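Long-range contacts in phosphatidylinositol-specific phospholipase C (Listeria monocytogenes, PDB 2PLC), which belongs to the phosphatidylinositol-specific phospholipase C family, whose X domain has a TIM-barrel type of fold: residues D26-N31 against I61-K66; Q44-S49 against I256-E261; Q180-D185 against L214-A219. All blocks are in the same frame, centred on the assembly; numbering follows the deposited sequence.

Interaction 1: D26-N31 against I61-K66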
loop_
_atom_site.group_PDB
_atom_site.type_symbol
_atom_site.label_atom_id
_atom_site.label_comp_id
_atom_site.label_asym_id
_atom_site.label_seq_id
_atom_site.Cartn_x
_atom_site.Cartn_y
_atom_site.Cartn_z
ATOM N N ASP A 26 -4.540 0.642 6.095
ATOM C CA ASP A 26 -4.203 0.809 7.511
ATOM C C ASP A 26 -3.531 -0.462 8.040
ATOM O O ASP A 26 -3.962 -1.078 9.019
ATOM C CB ASP A 26 -5.457 1.141 8.315
ATOM C CG ASP A 26 -5.169 2.011 9.514
ATOM O OD1 ASP A 26 -3.988 2.213 9.885
ATOM O OD2 ASP A 26 -6.154 2.505 10.083
ATOM N N THR A 27 -2.467 -0.829 7.342
ATOM C CA THR A 27 -1.654 -2.000 7.604
ATOM C C THR A 27 -1.412 -2.401 9.061
ATOM O O THR A 27 -1.538 -3.577 9.405
ATOM C CB THR A 27 -0.293 -1.824 6.913
ATOM O OG1 THR A 27 -0.503 -1.533 5.519
ATOM C CG2 THR A 27 0.562 -3.087 7.065
ATOM N N MET A 28 -1.069 -1.424 9.901
ATOM C CA MET A 28 -0.746 -1.673 11.308
ATOM C C MET A 28 -1.891 -1.796 12.302
ATOM O O MET A 28 -1.651 -2.079 13.474
ATOM C CB MET A 28 0.219 -0.602 11.824
ATOM C CG MET A 28 1.514 -0.495 11.046
ATOM S SD MET A 28 2.300 -2.096 10.780
ATOM C CE MET A 28 3.114 -2.360 12.377
ATOM N N SER A 29 -3.122 -1.569 11.857
ATOM C CA SER A 29 -4.262 -1.650 12.759
ATOM C C SER A 29 -4.760 -3.073 13.017
ATOM O O SER A 29 -5.877 -3.441 12.636
ATOM C CB SER A 29 -5.402 -0.766 12.264
ATOM O OG SER A 29 -6.409 -0.663 13.255
ATOM N N TYR A 30 -3.905 -3.878 13.637
ATOM C CA TYR A 30 -4.236 -5.257 13.998
ATOM C C TYR A 30 -3.872 -5.447 15.463
ATOM O O TYR A 30 -3.996 -6.533 16.020
ATOM C CB TYR A 30 -3.482 -6.272 13.131
ATOM C CG TYR A 30 -1.983 -6.112 13.141
ATOM C CD1 TYR A 30 -1.199 -6.713 14.132
ATOM C CD2 TYR A 30 -1.344 -5.354 12.157
ATOM C CE1 TYR A 30 0.186 -6.559 14.139
ATOM C CE2 TYR A 30 0.040 -5.196 12.152
ATOM C CZ TYR A 30 0.799 -5.799 13.140
ATOM O OH TYR A 30 2.166 -5.659 13.110
ATOM N N ASN A 31 -3.410 -4.365 16.074
ATOM C CA ASN A 31 -3.032 -4.360 17.473
ATOM C C ASN A 31 -2.969 -2.897 17.896
ATOM O O ASN A 31 -2.888 -2.006 17.044
ATOM C CB ASN A 31 -1.669 -5.035 17.652
ATOM C CG ASN A 31 -1.355 -5.345 19.105
ATOM O OD1 ASN A 31 -2.253 -5.610 19.905
ATOM N ND2 ASN A 31 -0.071 -5.323 19.449
ATOM N N ILE A 61 1.786 -1.320 1.400
ATOM C CA ILE A 61 1.413 -1.106 2.794
ATOM C C ILE A 61 1.061 0.349 3.034
ATOM O O ILE A 61 1.527 1.241 2.331
ATOM C CB ILE A 61 2.491 -1.602 3.781
ATOM C CG1 ILE A 61 3.824 -0.901 3.534
ATOM C CG2 ILE A 61 2.657 -3.106 3.646
ATOM C CD1 ILE A 61 4.929 -1.360 4.469
ATOM N N ASP A 62 0.202 0.568 4.018
ATOM C CA ASP A 62 -0.296 1.890 4.358
ATOM C C ASP A 62 0.067 2.154 5.824
ATOM O O ASP A 62 -0.575 1.638 6.738
ATOM C CB ASP A 62 -1.807 1.859 4.134
ATOM C CG ASP A 62 -2.499 3.136 4.513
ATOM O OD1 ASP A 62 -1.828 4.129 4.874
ATOM O OD2 ASP A 62 -3.747 3.135 4.440
ATOM N N ILE A 63 1.105 2.959 6.029
ATOM C CA ILE A 63 1.609 3.276 7.363
ATOM C C ILE A 63 1.289 4.702 7.800
ATOM O O ILE A 63 1.633 5.663 7.115
ATOM C CB ILE A 63 3.138 3.057 7.418
ATOM C CG1 ILE A 63 3.496 1.661 6.887
ATOM C CG2 ILE A 63 3.661 3.235 8.845
ATOM C CD1 ILE A 63 2.932 0.519 7.696
ATOM N N ARG A 64 0.637 4.832 8.952
ATOM C CA ARG A 64 0.262 6.141 9.486
ATOM C C ARG A 64 1.082 6.399 10.750
ATOM O O ARG A 64 1.068 5.582 11.675
ATOM C CB ARG A 64 -1.223 6.161 9.845
ATOM C CG ARG A 64 -2.134 5.368 8.915
ATOM C CD ARG A 64 -2.385 6.082 7.610
ATOM N NE ARG A 64 -3.357 5.367 6.779
ATOM C CZ ARG A 64 -4.668 5.593 6.789
ATOM N NH1 ARG A 64 -5.181 6.513 7.595
ATOM N NH2 ARG A 64 -5.467 4.925 5.968
ATOM N N ALA A 65 1.760 7.545 10.805
ATOM C CA ALA A 65 2.595 7.886 11.957
ATOM C C ALA A 65 2.497 9.348 12.387
ATOM O O ALA A 65 1.955 10.182 11.664
ATOM C CB ALA A 65 4.053 7.539 11.653
ATOM N N LYS A 66 3.010 9.638 13.583
ATOM C CA LYS A 66 3.036 10.996 14.130
ATOM C C LYS A 66 4.494 11.396 14.369
ATOM O O LYS A 66 5.371 10.530 14.373
ATOM C CB LYS A 66 2.220 11.080 15.417
ATOM C CG LYS A 66 0.727 11.006 15.168
ATOM C CD LYS A 66 -0.074 11.329 16.415
ATOM C CE LYS A 66 -1.561 11.305 16.120
ATOM N NZ LYS A 66 -2.365 11.467 17.357
HETATM O O HOH W 1 -1.163 1.540 9.609
#

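Interaction 2: Q44-S49 against I256-E261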
loop_
_atom_site.group_PDB
_atom_site.type_symbol
_atom_site.label_atom_id
_atom_site.label_comp_id
_atom_site.label_asym_id
_atom_site.label_seq_id
_atom_site.Cartn_x
_atom_site.Cartn_y
_atom_site.Cartn_z
ATOM N N GLN A 44 -10.160 -1.643 14.028
ATOM C CA GLN A 44 -9.428 -2.744 13.403
ATOM C C GLN A 44 -9.647 -2.912 11.895
ATOM O O GLN A 44 -10.773 -2.835 11.409
ATOM C CB GLN A 44 -9.750 -4.051 14.124
ATOM C CG GLN A 44 -8.900 -5.223 13.683
ATOM C CD GLN A 44 -9.384 -6.533 14.259
ATOM O OE1 GLN A 44 -10.566 -6.689 14.558
ATOM N NE2 GLN A 44 -8.475 -7.485 14.410
ATOM N N THR A 45 -8.561 -3.155 11.163
ATOM C CA THR A 45 -8.637 -3.362 9.714
ATOM C C THR A 45 -7.889 -4.611 9.246
ATOM O O THR A 45 -8.047 -5.035 8.099
ATOM C CB THR A 45 -8.063 -2.178 8.946
ATOM O OG1 THR A 45 -6.706 -1.978 9.351
ATOM C CG2 THR A 45 -8.874 -0.919 9.219
ATOM N N GLN A 46 -7.071 -5.188 10.128
ATOM C CA GLN A 46 -6.288 -6.379 9.792
ATOM C C GLN A 46 -6.212 -7.387 10.946
ATOM O O GLN A 46 -6.484 -7.060 12.100
ATOM C CB GLN A 46 -4.854 -5.980 9.410
ATOM C CG GLN A 46 -4.725 -4.890 8.354
ATOM C CD GLN A 46 -5.244 -5.316 6.991
ATOM O OE1 GLN A 46 -5.248 -6.500 6.664
ATOM N NE2 GLN A 46 -5.684 -4.349 6.189
ATOM N N THR A 47 -5.844 -8.622 10.618
ATOM C CA THR A 47 -5.675 -9.668 11.622
ATOM C C THR A 47 -4.235 -10.173 11.567
ATOM O O THR A 47 -3.697 -10.637 12.569
ATOM C CB THR A 47 -6.637 -10.854 11.411
ATOM O OG1 THR A 47 -6.472 -11.383 10.093
ATOM C CG2 THR A 47 -8.072 -10.417 11.625
ATOM N N MET A 48 -3.624 -10.084 10.386
ATOM C CA MET A 48 -2.238 -10.505 10.185
ATOM C C MET A 48 -1.278 -9.393 10.568
ATOM O O MET A 48 -1.578 -8.218 10.370
ATOM C CB MET A 48 -1.982 -10.887 8.719
ATOM C CG MET A 48 -2.583 -12.221 8.285
ATOM S SD MET A 48 -2.221 -12.621 6.548
ATOM C CE MET A 48 -3.162 -11.327 5.701
ATOM N N SER A 49 -0.139 -9.761 11.147
ATOM C CA SER A 49 0.867 -8.773 11.518
ATOM C C SER A 49 1.557 -8.335 10.229
ATOM O O SER A 49 1.393 -8.979 9.184
ATOM C CB SER A 49 1.897 -9.361 12.494
ATOM O OG SER A 49 2.680 -10.363 11.877
ATOM N N ILE A 256 -6.299 -2.398 -2.712
ATOM C CA ILE A 256 -6.093 -2.156 -1.287
ATOM C C ILE A 256 -7.272 -2.614 -0.422
ATOM O O ILE A 256 -8.356 -2.029 -0.470
ATOM C CB ILE A 256 -5.784 -0.654 -1.080
ATOM C CG1 ILE A 256 -4.766 -0.199 -2.142
ATOM C CG2 ILE A 256 -5.206 -0.416 0.290
ATOM C CD1 ILE A 256 -4.541 1.273 -2.185
ATOM N N MET A 257 -7.017 -3.604 0.435
ATOM C CA MET A 257 -8.062 -4.201 1.258
ATOM C C MET A 257 -7.920 -4.207 2.780
ATOM O O MET A 257 -6.833 -4.010 3.343
ATOM C CB MET A 257 -8.236 -5.666 0.833
ATOM C CG MET A 257 -8.346 -5.898 -0.659
ATOM S SD MET A 257 -8.046 -7.602 -1.111
ATOM C CE MET A 257 -6.245 -7.606 -1.207
ATOM N N ASP A 258 -9.060 -4.449 3.423
ATOM C CA ASP A 258 -9.174 -4.611 4.867
ATOM C C ASP A 258 -9.434 -6.111 4.972
ATOM O O ASP A 258 -10.107 -6.679 4.108
ATOM C CB ASP A 258 -10.409 -3.905 5.425
ATOM C CG ASP A 258 -10.218 -2.422 5.599
ATOM O OD1 ASP A 258 -9.062 -1.963 5.725
ATOM O OD2 ASP A 258 -11.246 -1.714 5.635
ATOM N N PHE A 259 -8.863 -6.749 5.992
ATOM C CA PHE A 259 -9.041 -8.181 6.238
ATOM C C PHE A 259 -8.926 -9.099 5.010
ATOM O O PHE A 259 -9.816 -9.910 4.749
ATOM C CB PHE A 259 -10.393 -8.428 6.925
ATOM C CG PHE A 259 -10.548 -7.724 8.240
ATOM C CD1 PHE A 259 -9.953 -8.232 9.385
ATOM C CD2 PHE A 259 -11.320 -6.575 8.340
ATOM C CE1 PHE A 259 -10.130 -7.606 10.616
ATOM C CE2 PHE A 259 -11.503 -5.944 9.559
ATOM C CZ PHE A 259 -10.908 -6.459 10.704
ATOM N N PRO A 260 -7.835 -8.984 4.237
ATOM C CA PRO A 260 -7.730 -9.863 3.071
ATOM C C PRO A 260 -7.403 -11.293 3.463
ATOM O O PRO A 260 -6.637 -11.527 4.394
ATOM C CB PRO A 260 -6.575 -9.245 2.294
ATOM C CG PRO A 260 -5.693 -8.710 3.391
ATOM C CD PRO A 260 -6.696 -8.054 4.300
ATOM N N GLU A 261 -8.016 -12.246 2.771
ATOM C CA GLU A 261 -7.758 -13.659 3.020
ATOM C C GLU A 261 -6.619 -14.137 2.126
ATOM O O GLU A 261 -6.387 -13.581 1.050
ATOM C CB GLU A 261 -9.012 -14.484 2.759
ATOM C CG GLU A 261 -10.126 -14.180 3.729
ATOM C CD GLU A 261 -11.296 -15.117 3.571
ATOM O OE1 GLU A 261 -12.049 -14.970 2.579
ATOM O OE2 GLU A 261 -11.457 -16.002 4.440
HETATM O O HOH W 2 -6.499 -10.940 7.035
#

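Interaction 3: Q180-D185 against L214-A219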
loop_
_atom_site.group_PDB
_atom_site.type_symbol
_atom_site.label_atom_id
_atom_site.label_comp_id
_atom_site.label_asym_id
_atom_site.label_seq_id
_atom_site.Cartn_x
_atom_site.Cartn_y
_atom_site.Cartn_z
ATOM N N GLN A 180 -0.575 9.209 -10.465
ATOM C CA GLN A 180 -1.378 8.276 -9.687
ATOM C C GLN A 180 -2.868 8.539 -9.834
ATOM O O GLN A 180 -3.291 9.680 -9.975
ATOM C CB GLN A 180 -1.017 8.394 -8.210
ATOM C CG GLN A 180 0.336 7.837 -7.836
ATOM C CD GLN A 180 0.900 8.491 -6.593
ATOM O OE1 GLN A 180 2.043 8.946 -6.587
ATOM N NE2 GLN A 180 0.096 8.563 -5.541
ATOM N N VAL A 181 -3.659 7.474 -9.810
ATOM C CA VAL A 181 -5.111 7.589 -9.887
ATOM C C VAL A 181 -5.623 6.929 -8.611
ATOM O O VAL A 181 -5.408 5.732 -8.398
ATOM C CB VAL A 181 -5.680 6.862 -11.118
ATOM C CG1 VAL A 181 -7.195 6.981 -11.139
ATOM C CG2 VAL A 181 -5.096 7.456 -12.387
ATOM N N ILE A 182 -6.287 7.711 -7.762
ATOM C CA ILE A 182 -6.780 7.200 -6.485
ATOM C C ILE A 182 -8.300 7.096 -6.303
ATOM O O ILE A 182 -9.040 8.060 -6.507
ATOM C CB ILE A 182 -6.195 8.028 -5.304
ATOM C CG1 ILE A 182 -4.667 8.052 -5.392
ATOM C CG2 ILE A 182 -6.626 7.432 -3.958
ATOM C CD1 ILE A 182 -4.008 8.929 -4.366
ATOM N N GLN A 183 -8.753 5.901 -5.937
ATOM C CA GLN A 183 -10.161 5.665 -5.656
ATOM C C GLN A 183 -10.185 5.411 -4.151
ATOM O O GLN A 183 -9.704 4.380 -3.677
ATOM C CB GLN A 183 -10.699 4.452 -6.422
ATOM C CG GLN A 183 -12.197 4.181 -6.210
ATOM C CD GLN A 183 -12.495 3.363 -4.959
ATOM O OE1 GLN A 183 -12.277 2.155 -4.933
ATOM N NE2 GLN A 183 -13.006 4.020 -3.921
ATOM N N ASP A 184 -10.692 6.383 -3.404
ATOM C CA ASP A 184 -10.755 6.273 -1.958
ATOM C C ASP A 184 -12.079 6.786 -1.411
ATOM O O ASP A 184 -12.111 7.668 -0.550
ATOM C CB ASP A 184 -9.585 7.029 -1.328
ATOM C CG ASP A 184 -9.407 6.717 0.149
ATOM O OD1 ASP A 184 -9.892 5.668 0.615
ATOM O OD2 ASP A 184 -8.765 7.527 0.843
ATOM N N ASP A 185 -13.173 6.243 -1.930
ATOM C CA ASP A 185 -14.504 6.616 -1.467
ATOM C C ASP A 185 -14.786 5.748 -0.231
ATOM O O ASP A 185 -15.405 4.678 -0.320
ATOM C CB ASP A 185 -15.532 6.353 -2.571
ATOM C CG ASP A 185 -16.952 6.661 -2.134
ATOM O OD1 ASP A 185 -17.150 7.579 -1.311
ATOM O OD2 ASP A 185 -17.877 5.976 -2.614
ATOM N N LEU A 214 -4.443 3.311 -7.299
ATOM C CA LEU A 214 -4.625 2.883 -5.916
ATOM C C LEU A 214 -6.132 2.687 -5.757
ATOM O O LEU A 214 -6.882 3.641 -5.583
ATOM C CB LEU A 214 -4.105 3.948 -4.941
ATOM C CG LEU A 214 -2.597 4.198 -4.765
ATOM C CD1 LEU A 214 -1.938 2.973 -4.197
ATOM C CD2 LEU A 214 -1.927 4.592 -6.067
ATOM N N ASN A 215 -6.565 1.438 -5.853
ATOM C CA ASN A 215 -7.977 1.079 -5.774
ATOM C C ASN A 215 -8.385 0.556 -4.384
ATOM O O ASN A 215 -8.179 -0.613 -4.070
ATOM C CB ASN A 215 -8.244 0.015 -6.847
ATOM C CG ASN A 215 -9.702 -0.086 -7.245
ATOM O OD1 ASN A 215 -10.579 0.552 -6.658
ATOM N ND2 ASN A 215 -9.967 -0.893 -8.262
ATOM N N HIS A 216 -8.976 1.421 -3.563
ATOM C CA HIS A 216 -9.411 1.032 -2.222
ATOM C C HIS A 216 -10.697 0.221 -2.164
ATOM O O HIS A 216 -11.763 0.692 -2.563
ATOM C CB HIS A 216 -9.574 2.262 -1.327
ATOM C CG HIS A 216 -8.276 2.884 -0.922
ATOM N ND1 HIS A 216 -7.645 3.845 -1.680
ATOM C CD2 HIS A 216 -7.475 2.661 0.147
ATOM C CE1 HIS A 216 -6.509 4.185 -1.096
ATOM N NE2 HIS A 216 -6.382 3.481 0.014
ATOM N N ILE A 217 -10.589 -1.002 -1.662
ATOM C CA ILE A 217 -11.743 -1.872 -1.490
ATOM C C ILE A 217 -12.369 -1.506 -0.123
ATOM O O ILE A 217 -13.569 -1.678 0.100
ATOM C CB ILE A 217 -11.315 -3.365 -1.446
ATOM C CG1 ILE A 217 -10.392 -3.704 -2.619
ATOM C CG2 ILE A 217 -12.530 -4.271 -1.415
ATOM C CD1 ILE A 217 -11.032 -3.621 -3.957
ATOM N N SER A 218 -11.540 -0.960 0.770
ATOM C CA SER A 218 -11.939 -0.567 2.121
ATOM C C SER A 218 -12.922 0.604 2.249
ATOM O O SER A 218 -12.976 1.489 1.395
ATOM C CB SER A 218 -10.686 -0.263 2.943
ATOM O OG SER A 218 -9.836 0.638 2.250
ATOM N N ALA A 219 -13.662 0.615 3.355
ATOM C CA ALA A 219 -14.638 1.662 3.646
ATOM C C ALA A 219 -15.100 1.582 5.106
ATOM O O ALA A 219 -14.874 0.576 5.779
ATOM C CB ALA A 219 -15.827 1.536 2.718
HETATM O O HOH W 3 -11.960 4.017 0.243
HETATM O O HOH W 4 -10.287 3.323 2.643
#

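Interaction 1: D26-N31 against I61-K66
T27 and D26 bind D62 through backbone and side-chain atoms. T27 OG1 accepts an almost straight hydrogen bond from D62 N (2.7 Å). With chi1 at -54°, OG1 stands beside the backbone N of T27 while CG2 lies anti to that N and rests near CG2 of I61. OG1 is also hydrogen-bonded to T24 OG1. In return, D26 N donates to D62 OD2 at 3.1 Å, from above the carboxylate plane. A water joins three groups: it donates to D26 OD1 and D62 O and accepts from M28 N.

D26 to S29 form a type I turn after strand 20-24, and 60-65 is a strand of the barrel-like X domain core. The turn meets the strand by D26 to M28.

R64 forms a side-on salt bridge with the D62 carboxylate: NE donates to OD1 (2.7 Å) and NH2 to OD2 (2.9 Å). OD2 therefore accepts from both R64 NH2 and D26 N, which should hold the carboxylate in place. D26 OD1 lies over one guanidinium face, 4.5 Å from R64 NE; no N-H points at it, so the pair acts through charge alone.

Apolar contact is small: M28 CG meets I63 CD1 at 3.8 Å.

Interaction 2: Q44-S49 against I256-E261
The ring of F259 lies against the backbone of T45 and Q46. Over one face sits T45 O, 3.6 Å above the plane and over the ring centre. Q46 N covers the same face nearer the rim. At the edge, in the ring plane, are the methyl CG2 of T47, 3.6 Å from F259 CE1, and the amide carbon CD of Q44. The Q44 amide is turned 79° from the ring, nearly perpendicular to it. Its extended chain, with CG anti to the backbone N (chi1 -172°), brings the amide to that edge. R227 of helix 226-246 adds a cation-pi contact to the ring.

T45 O also accepts a hydrogen bond from F259 N, at 2.8 Å. One carbonyl thus meets both the backbone and the ring of F259.

The segment 256-261 leaves the C-terminal end of strand 253-257, a parallel strand of the TIM-barrel type fold, and 44-49 is the loop between helices 40-43 and 50-55. The contact packs that loop on the turn that follows the strand.

Q46 reaches back with a chain bent at chi2 (-66°). Its NE2 donates to M257 O at 3.1 Å, in the carbonyl plane and on a lone pair, and also bonds to H25 O. Its OE1 lies 3.2 Å from P260 CD.

D258 OD1 packs against T45 CB at 3.4 Å, and its hydrogen bond goes to H25 ND1. Further along, M48 CE lies 3.7 Å from P260 O. A water donates to that same carbonyl and is hydrogen-bonded to T47 OG1.

Interaction 3: Q180-D185 against L214-A219
Strands 180-183 and 212-216 pair side by side as parallel neighbours at one edge of the four-stranded parallel sheet, where 180-183 is one of the two outer strands. The axes of 180-183 and 214-216 approach to 5.0 Å, at 4° to each other. I182 is bridged with L214 and Q183 with N215.

Backbone bonds set this register: L214 N to V181 O at 2.8 Å, Q183 N to L214 O at 3.0 Å, and H216 N to Q183 O. I182 and L214 lie alongside each other on the same face of the sheet, with I182 CG1 4.2 Å from L214 CB.

H216 carries the pairing past the bridged residues. Its backbone N and its ring ND1 both donate to Q183 O. ND1, at 2.9 Å from Q183 O, comes from above the carbonyl plane. With chi1 at -72°, the imidazole sits beside the H216 backbone N, and its edge faces the Q183 carbonyl. D184 OD1 covers one ring face, 3.5 Å above the plane and toward the rim. Its carboxylate is tilted 31° to the ring.

Two waters lie between D184 OD1 and S218, one near S218 O and one near S218 OG; not all their bonds can form at once. K194 of helix 191-207 is hydrogen-bonded to H216 O and D185 O, tying the end of strand 212-216 and the loop after 180-183 to the connecting helix.

Together with helix 191-207, the two strands form a beta-alpha-beta unit, the repeating element of TIM-barrel folds.

How the interactions relate
From the N terminus, the chain leaves strand 20-24, makes the 26-31 turn and passes through short helices with the 44-49 loop between them. It then enters strand 60-65, where interaction 1 closes its loop. The 44-49 loop lies inside that span, but its partner 256-261 comes near the C terminus, so interactions 1 and 2 cross. Interaction 3 opens and closes between the two segments of interaction 2, after interaction 1 is complete. S29 O lies near T45 N and Q46 N, joining interactions 1 and 2. Interactions 2 and 3 meet in the sheet, where strands 253-257 and 212-216 are neighbours. Interactions 1 and 3 do not touch.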